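PDB 5KBP: glycosyl hydrolase, family 38 from Enterococcus faecalis, which probably hydrolyses alpha-mannosidic linkages as an alpha-mannosidase, with carbohydrate and metal-ion binding also likely. Local coordinates for residues 102-107 against 870-875; 209-214 against 256-261; 554-559 against 780-785. One frame throughout, in Å; residues are numbered along the deposited sequence.

Contact 1 (102-107 against 870-875); sequences SNVRNM and TNVLEE
Val-104 turns CG1 anti to its backbone N (chi1 162°), with CG2 beside that N, so that both methyls of the helical residue face Val-872. The latter (chi1 -60°) tucks CG2 between its own N and carbonyl carbon, and its CB meets Val-104 CG1. The contact sets helix 100-117 of the N-terminal domain against a type I beta turn, Asn-871 to Glu-874, in the loop that follows strand 864-870 of the C-terminal beta-sandwich domain. The two side chains meet at a slant: Val-104 CG1 lies 3.6 Å from Val-872 CB, and Val-104 CG2 reaches Val-872 CG1 at 4.0 Å. At Met-107, about one helical turn after Val-104, the backbone O receives Leu-873 CD2 at 4.0 Å, an apolar approach to a carbonyl. Met-139 and Met-140 of helix 136-141 touch Val-104 and Met-107 respectively, and Val-872 has a backbone hydrogen bond to Leu-142, so a further part of the N-terminal domain shares in this buried interdomain seam. Bonds within the turn contribute to its shape. Asn-871 O accepts both Glu-874 N, at 3.2 Å, and Thr-870 OG1, which comes in the carbonyl plane on a lone pair. The Asn-871 side chain closes the loop from within: its OD1 takes the N-H of Glu-875 at 2.9 Å, nearly straight at 169°, with the donor lying above the amide plane.

Contact 2 (209-214 against 256-261); sequences AFWKQK and YEFIHS
Phe-258 drives one corner of its ring into the face of Trp-211, joining strand 256-260 to helix 204-219. From CB, which points toward the helix, the chain turns so that CG lies anti to the carbonyl carbon (chi1 -63°), and the CD2 side of the ring leads. CD2 comes within 3.9 Å of Trp-211 CH2, at the outer end of the indole. The next atom, CE2, does most of the touching. It sits over the six-membered ring, off the centre of the indole, 3.5 Å from Trp-211 CZ3 and within 3.8 Å of every other atom of that ring. CZ, at the tip, lies by CD2 and CE3 of the indole, 4.1 Å from Trp-211 CD2. The result is an edge-to-face pair with centroids 4.5 Å apart and planes inclined at 59°, well short of a perpendicular T. The opposite face of the indole is covered by Phe-210, whose CD2 lies 3.7 Å above it, so the tryptophan is sandwiched between a ring of its own helix and one from the strand. Lys-214 CG in turn rests over the Phe-210 ring. Ala-249 of helix 242-252 touches both Trp-211 and Phe-258, and the Trp-211 side chain is about 4 Å from that of Phe-253, which together with Tyr-256 has been seen to bind calcium, although none is bound to this chain. The pair packs helix 204-219 against an outermost strand of the parallel sheet 226-231, 7-13, 256-260, consistent with the alpha/beta fold of the family 38 N-terminal domain.

Contact 3 (554-559 against 780-785); sequences ETFSKL and LSLHGK. With SO4 (sulfate ion), chain K.
Phe-556 and Leu-559 stand three residues apart, on either side of a corner in the chain at Lys-558, yet both point at the same partner strand, where they meet Leu-782 and Leu-780. Regular alternation would put them on opposite faces; a G1 beta bulge at Lys-558 and Leu-559, both facing Leu-545, resets it. Lys-558 takes the left-handed backbone conformation (phi 60°) characteristic of the first position of this bulge. Both methyls of Leu-782 approach the CD1-CE1 bond of the Phe-556 ring: CD2 is 3.8 Å from CE1 of Phe-556, and CD1 is 3.9 Å from both CE1 and CD1 of that ring. The CD2 methyl makes an off-centre CH-pi contact, 4.3 Å from the ring centroid and 28° off its normal. Leu-559 and Leu-780 instead meet tip to tip, CD1 to CD1 at 3.7 Å, their side chains crossing at about a right angle. Strands 555-566 and 772-783 belong to two different antiparallel sheets, so these residues pack between layers of the large beta domain, with Val-728 and Ile-547 filling in around them. On the outer side of the bulge, Lys-558, extended beyond CG, gives a hydrogen bond from NZ to O4 of a sulfate, 2.9 Å long, the ion probably coming from the crystallisation liquor. The chemistry is thus divided: between the two segments the contacts are van der Waals and CH-pi, while the lysine charge is carried outward to the anion.

The three contacts are widely separated. Contact 1 occupies the middle, 38 Å from contact 2 and 37 Å from contact 3 between centres, whereas contacts 2 and 3 are 60 Å apart, with nearest atoms still about 50 Å from one another. Along the chain, contact 1 joins parts 763 residues apart and encloses the other two, which follow one another in series. It therefore ties the N-terminal and C-terminal domains together, while contact 2 lies within the N-terminal domain and contact 3 packs two antiparallel sheets of the C-terminal beta region together. Contact 2 lies beside a calcium site, formed with Phe-253 and Tyr-256, that is unoccupied in this chain; contact 3 has a sulfate at Lys-558, and contact 1 has neither.

Contact 1 (102-107 against 870-875)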
# COMPACT_ATOMS: atom_id res chain seq x y z
N SER A 102 9.13 17.29 10.82
CA SER A 102 8.22 16.18 11.06
C SER A 102 7.94 15.99 12.55
O SER A 102 6.83 15.62 12.94
CB SER A 102 8.78 14.90 10.46
OG SER A 102 8.81 14.97 9.04
N ASN A 103 8.95 16.24 13.39
CA ASN A 103 8.73 16.21 14.83
C ASN A 103 7.76 17.30 15.26
O ASN A 103 6.93 17.09 16.15
CB ASN A 103 10.05 16.36 15.57
CG ASN A 103 10.89 15.09 15.52
OD1 ASN A 103 10.56 14.10 16.18
ND2 ASN A 103 11.96 15.12 14.75
N VAL A 104 7.84 18.48 14.63
CA VAL A 104 6.95 19.58 14.97
C VAL A 104 5.55 19.32 14.43
O VAL A 104 4.55 19.57 15.11
CB VAL A 104 7.53 20.91 14.47
CG1 VAL A 104 6.46 21.99 14.41
CG2 VAL A 104 8.69 21.35 15.35
N ARG A 105 5.45 18.82 13.19
CA ARG A 105 4.14 18.51 12.63
C ARG A 105 3.42 17.44 13.45
O ARG A 105 2.19 17.43 13.50
CB ARG A 105 4.27 18.05 11.18
CG ARG A 105 5.07 18.99 10.29
CD ARG A 105 4.64 20.44 10.45
NE ARG A 105 5.53 21.35 9.74
CZ ARG A 105 5.38 21.71 8.47
NH1 ARG A 105 6.24 22.55 7.91
NH2 ARG A 105 4.37 21.24 7.76
N ASN A 106 4.17 16.54 14.08
CA ASN A 106 3.57 15.55 14.96
C ASN A 106 2.89 16.22 16.14
O ASN A 106 1.81 15.80 16.57
CB ASN A 106 4.62 14.55 15.43
CG ASN A 106 4.03 13.39 16.20
OD1 ASN A 106 2.94 12.91 15.88
ND2 ASN A 106 4.74 12.93 17.23
N MET A 107 3.51 17.26 16.69
CA MET A 107 2.91 17.99 17.80
C MET A 107 1.83 18.95 17.32
O MET A 107 0.81 19.12 18.00
CB MET A 107 3.99 18.75 18.58
CG MET A 107 5.29 17.97 18.78
SD MET A 107 6.54 18.89 19.70
CE MET A 107 5.92 18.68 21.36
N THR A 870 6.29 33.43 17.23
CA THR A 870 5.35 32.44 17.72
C THR A 870 6.08 31.18 18.16
O THR A 870 7.29 31.02 17.96
CB THR A 870 4.30 32.09 16.65
OG1 THR A 870 4.94 31.39 15.58
CG2 THR A 870 3.63 33.35 16.12
N ASN A 871 5.32 30.27 18.76
CA ASN A 871 5.80 28.94 19.07
C ASN A 871 5.68 28.08 17.81
O ASN A 871 5.37 28.57 16.72
CB ASN A 871 5.04 28.36 20.26
CG ASN A 871 3.53 28.40 20.08
OD1 ASN A 871 3.02 28.35 18.96
ND2 ASN A 871 2.81 28.51 21.19
N VAL A 872 5.92 26.77 17.93
CA VAL A 872 5.76 25.89 16.78
C VAL A 872 4.30 25.54 16.51
O VAL A 872 3.99 24.99 15.45
CB VAL A 872 6.57 24.59 16.93
CG1 VAL A 872 8.05 24.92 17.08
CG2 VAL A 872 6.07 23.78 18.11
N LEU A 873 3.40 25.86 17.45
CA LEU A 873 1.97 25.76 17.20
C LEU A 873 1.42 27.01 16.52
O LEU A 873 0.20 27.14 16.39
CB LEU A 873 1.22 25.51 18.51
CG LEU A 873 1.59 24.24 19.27
CD1 LEU A 873 0.69 24.05 20.48
CD2 LEU A 873 1.53 23.01 18.36
N GLU A 874 2.30 27.93 16.10
CA GLU A 874 1.95 29.11 15.32
C GLU A 874 1.09 30.10 16.11
O GLU A 874 0.33 30.87 15.53
CB GLU A 874 1.25 28.72 14.01
CG GLU A 874 2.16 27.97 13.05
CD GLU A 874 1.38 27.08 12.10
OE1 GLU A 874 1.95 26.06 11.65
OE2 GLU A 874 0.21 27.38 11.82
N GLU A 875 1.21 30.09 17.44
CA GLU A 875 0.51 31.05 18.28
C GLU A 875 1.51 31.98 18.97
O GLU A 875 2.63 31.56 19.28
CB GLU A 875 -0.35 30.35 19.34
CG GLU A 875 -1.49 29.53 18.75
CD GLU A 875 -2.39 30.35 17.84
OE1 GLU A 875 -2.61 31.55 18.13
OE2 GLU A 875 -2.87 29.79 16.84

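Contact 2 (209-214 against 256-261)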
# COMPACT_ATOMS: atom_id res chain seq x y z
N ALA A 209 2.70 -10.63 47.51
CA ALA A 209 4.01 -10.79 46.89
C ALA A 209 4.22 -9.80 45.76
O ALA A 209 5.36 -9.38 45.50
CB ALA A 209 4.19 -12.22 46.39
N PHE A 210 3.15 -9.42 45.07
CA PHE A 210 3.27 -8.44 43.99
C PHE A 210 3.66 -7.07 44.53
O PHE A 210 4.69 -6.51 44.13
CB PHE A 210 1.95 -8.36 43.22
CG PHE A 210 1.96 -7.36 42.09
CD1 PHE A 210 2.40 -7.71 40.83
CD2 PHE A 210 1.50 -6.06 42.30
CE1 PHE A 210 2.40 -6.79 39.80
CE2 PHE A 210 1.49 -5.14 41.27
CZ PHE A 210 1.94 -5.51 40.02
N TRP A 211 2.87 -6.53 45.45
CA TRP A 211 3.10 -5.17 45.92
C TRP A 211 4.35 -5.07 46.78
O TRP A 211 5.03 -4.04 46.74
CB TRP A 211 1.88 -4.66 46.68
CG TRP A 211 0.71 -4.35 45.78
CD1 TRP A 211 -0.49 -4.99 45.74
CD2 TRP A 211 0.65 -3.32 44.79
NE1 TRP A 211 -1.30 -4.42 44.79
CE2 TRP A 211 -0.62 -3.40 44.19
CE3 TRP A 211 1.55 -2.34 44.35
CZ2 TRP A 211 -1.02 -2.53 43.17
CZ3 TRP A 211 1.15 -1.48 43.34
CH2 TRP A 211 -0.12 -1.58 42.76
N LYS A 212 4.67 -6.10 47.56
CA LYS A 212 5.90 -6.06 48.35
C LYS A 212 7.12 -5.90 47.46
O LYS A 212 8.12 -5.30 47.88
CB LYS A 212 6.03 -7.33 49.20
CG LYS A 212 5.17 -7.33 50.45
CD LYS A 212 5.44 -8.56 51.30
N GLN A 213 7.06 -6.41 46.23
CA GLN A 213 8.16 -6.22 45.29
C GLN A 213 8.03 -4.91 44.53
O GLN A 213 9.00 -4.16 44.41
CB GLN A 213 8.22 -7.40 44.31
CG GLN A 213 9.33 -7.28 43.28
CD GLN A 213 10.71 -7.43 43.90
OE1 GLN A 213 10.93 -8.28 44.76
NE2 GLN A 213 11.64 -6.60 43.46
N LYS A 214 6.82 -4.61 44.03
CA LYS A 214 6.64 -3.44 43.19
C LYS A 214 6.82 -2.14 43.97
O LYS A 214 7.37 -1.17 43.45
CB LYS A 214 5.26 -3.47 42.53
CG LYS A 214 5.04 -4.67 41.61
CD LYS A 214 6.09 -4.74 40.52
CE LYS A 214 5.84 -5.93 39.61
NZ LYS A 214 6.88 -6.06 38.55
N TYR A 256 -0.12 2.57 52.59
CA TYR A 256 -0.17 3.11 51.24
C TYR A 256 -1.61 3.41 50.85
O TYR A 256 -2.54 2.75 51.32
CB TYR A 256 0.46 2.14 50.23
CG TYR A 256 1.92 1.85 50.47
CD1 TYR A 256 2.31 0.86 51.36
CD2 TYR A 256 2.91 2.57 49.82
CE1 TYR A 256 3.65 0.59 51.59
CE2 TYR A 256 4.25 2.31 50.04
CZ TYR A 256 4.61 1.32 50.92
OH TYR A 256 5.95 1.05 51.15
N GLU A 257 -1.77 4.41 49.99
CA GLU A 257 -3.07 4.78 49.44
C GLU A 257 -3.01 4.58 47.93
O GLU A 257 -2.32 5.32 47.23
CB GLU A 257 -3.44 6.22 49.79
CG GLU A 257 -4.76 6.68 49.19
CD GLU A 257 -5.10 8.11 49.54
OE1 GLU A 257 -4.60 8.60 50.58
OE2 GLU A 257 -5.86 8.75 48.78
N PHE A 258 -3.73 3.58 47.44
CA PHE A 258 -3.73 3.24 46.02
C PHE A 258 -4.87 3.97 45.32
O PHE A 258 -6.03 3.85 45.71
CB PHE A 258 -3.86 1.73 45.82
CG PHE A 258 -2.71 0.95 46.39
CD1 PHE A 258 -2.68 0.62 47.74
CD2 PHE A 258 -1.66 0.56 45.58
CE1 PHE A 258 -1.61 -0.09 48.26
CE2 PHE A 258 -0.59 -0.15 46.10
CZ PHE A 258 -0.57 -0.48 47.44
N ILE A 259 -4.52 4.72 44.27
CA ILE A 259 -5.47 5.57 43.56
C ILE A 259 -5.38 5.26 42.07
O ILE A 259 -4.29 5.36 41.48
CB ILE A 259 -5.19 7.07 43.80
CG1 ILE A 259 -5.08 7.37 45.30
CG2 ILE A 259 -6.28 7.92 43.16
CD1 ILE A 259 -4.68 8.79 45.61
N HIS A 260 -6.50 4.88 41.47
CA HIS A 260 -6.58 4.85 40.02
C HIS A 260 -6.55 6.28 39.51
O HIS A 260 -7.46 7.07 39.80
CB HIS A 260 -7.85 4.13 39.56
CG HIS A 260 -7.75 3.55 38.19
ND1 HIS A 260 -8.81 3.51 37.31
CD2 HIS A 260 -6.71 2.96 37.54
CE1 HIS A 260 -8.42 2.94 36.18
NE2 HIS A 260 -7.15 2.60 36.30
N SER A 261 -5.50 6.64 38.78
CA SER A 261 -5.27 8.04 38.45
C SER A 261 -4.90 8.25 36.99
O SER A 261 -5.27 7.45 36.12
CB SER A 261 -4.19 8.62 39.36
OG SER A 261 -4.16 10.04 39.29

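Contact 3 (554-559 against 780-785)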
# COMPACT_ATOMS: atom_id res chain seq x y z
N GLU A 554 45.29 22.53 2.71
CA GLU A 554 45.23 21.21 3.32
C GLU A 554 45.03 20.13 2.26
O GLU A 554 44.51 20.38 1.17
CB GLU A 554 44.10 21.15 4.35
CG GLU A 554 44.20 22.19 5.45
CD GLU A 554 45.41 21.99 6.34
OE1 GLU A 554 45.94 20.86 6.40
OE2 GLU A 554 45.84 22.97 6.98
N THR A 555 45.46 18.92 2.60
CA THR A 555 45.32 17.77 1.72
C THR A 555 44.63 16.64 2.47
O THR A 555 44.78 16.48 3.69
CB THR A 555 46.68 17.27 1.20
OG1 THR A 555 47.47 16.81 2.29
CG2 THR A 555 47.41 18.39 0.48
N PHE A 556 43.86 15.84 1.73
CA PHE A 556 43.16 14.69 2.27
C PHE A 556 43.26 13.55 1.27
O PHE A 556 43.02 13.76 0.07
CB PHE A 556 41.69 15.02 2.57
CG PHE A 556 41.50 16.22 3.45
CD1 PHE A 556 41.40 17.49 2.90
CD2 PHE A 556 41.43 16.08 4.82
CE1 PHE A 556 41.23 18.60 3.71
CE2 PHE A 556 41.26 17.19 5.64
CZ PHE A 556 41.16 18.45 5.08
N SER A 557 43.61 12.36 1.74
CA SER A 557 43.84 11.21 0.88
C SER A 557 42.99 10.03 1.32
O SER A 557 42.45 10.01 2.43
CB SER A 557 45.32 10.82 0.86
OG SER A 557 45.78 10.51 2.16
N LYS A 558 42.89 9.04 0.43
CA LYS A 558 42.14 7.81 0.65
C LYS A 558 40.66 8.06 0.90
O LYS A 558 39.98 7.25 1.55
CB LYS A 558 42.74 6.98 1.79
CG LYS A 558 44.18 6.57 1.55
CD LYS A 558 44.74 5.79 2.72
CE LYS A 558 46.18 5.40 2.48
NZ LYS A 558 46.77 4.64 3.62
N LEU A 559 40.13 9.17 0.39
CA LEU A 559 38.71 9.46 0.53
C LEU A 559 37.89 8.63 -0.44
O LEU A 559 38.38 8.19 -1.49
CB LEU A 559 38.45 10.95 0.30
CG LEU A 559 39.14 11.91 1.27
CD1 LEU A 559 38.93 13.36 0.85
CD2 LEU A 559 38.64 11.69 2.69
N LEU A 780 30.79 15.75 -0.21
CA LEU A 780 31.90 16.19 0.62
C LEU A 780 32.04 17.70 0.51
O LEU A 780 31.82 18.28 -0.56
CB LEU A 780 33.20 15.49 0.19
CG LEU A 780 34.54 15.79 0.88
CD1 LEU A 780 35.43 14.56 0.83
CD2 LEU A 780 35.25 16.96 0.21
N SER A 781 32.43 18.33 1.61
CA SER A 781 32.64 19.77 1.64
C SER A 781 33.75 20.09 2.64
O SER A 781 33.68 19.66 3.79
CB SER A 781 31.36 20.52 2.01
OG SER A 781 31.57 21.92 2.00
N LEU A 782 34.75 20.84 2.19
CA LEU A 782 35.90 21.18 3.01
C LEU A 782 35.80 22.63 3.49
O LEU A 782 35.20 23.48 2.83
CB LEU A 782 37.20 20.99 2.23
CG LEU A 782 37.47 19.58 1.70
CD1 LEU A 782 38.76 19.53 0.90
CD2 LEU A 782 37.50 18.57 2.85
N HIS A 783 36.37 22.88 4.66
CA HIS A 783 36.38 24.22 5.23
C HIS A 783 37.67 24.42 6.02
O HIS A 783 38.39 23.46 6.33
CB HIS A 783 35.15 24.47 6.11
CG HIS A 783 35.13 23.68 7.38
ND1 HIS A 783 35.85 24.05 8.50
CD2 HIS A 783 34.48 22.54 7.71
CE1 HIS A 783 35.64 23.18 9.46
NE2 HIS A 783 34.81 22.25 9.01
N GLY A 784 37.95 25.67 6.36
CA GLY A 784 39.15 26.01 7.11
C GLY A 784 38.87 26.40 8.54
O GLY A 784 38.82 25.54 9.43
N LYS A 785 38.70 27.70 8.79
CA LYS A 785 38.43 28.17 10.14
C LYS A 785 37.14 27.55 10.66
O LYS A 785 36.20 27.34 9.88
CB LYS A 785 38.33 29.70 10.14
CG LYS A 785 38.36 30.35 11.51
S SO4 K . 50.00 6.28 3.39
O1 SO4 K . 49.12 7.44 3.30
O2 SO4 K . 50.04 5.59 2.11
O3 SO4 K . 51.35 6.72 3.75
O4 SO4 K . 49.50 5.37 4.42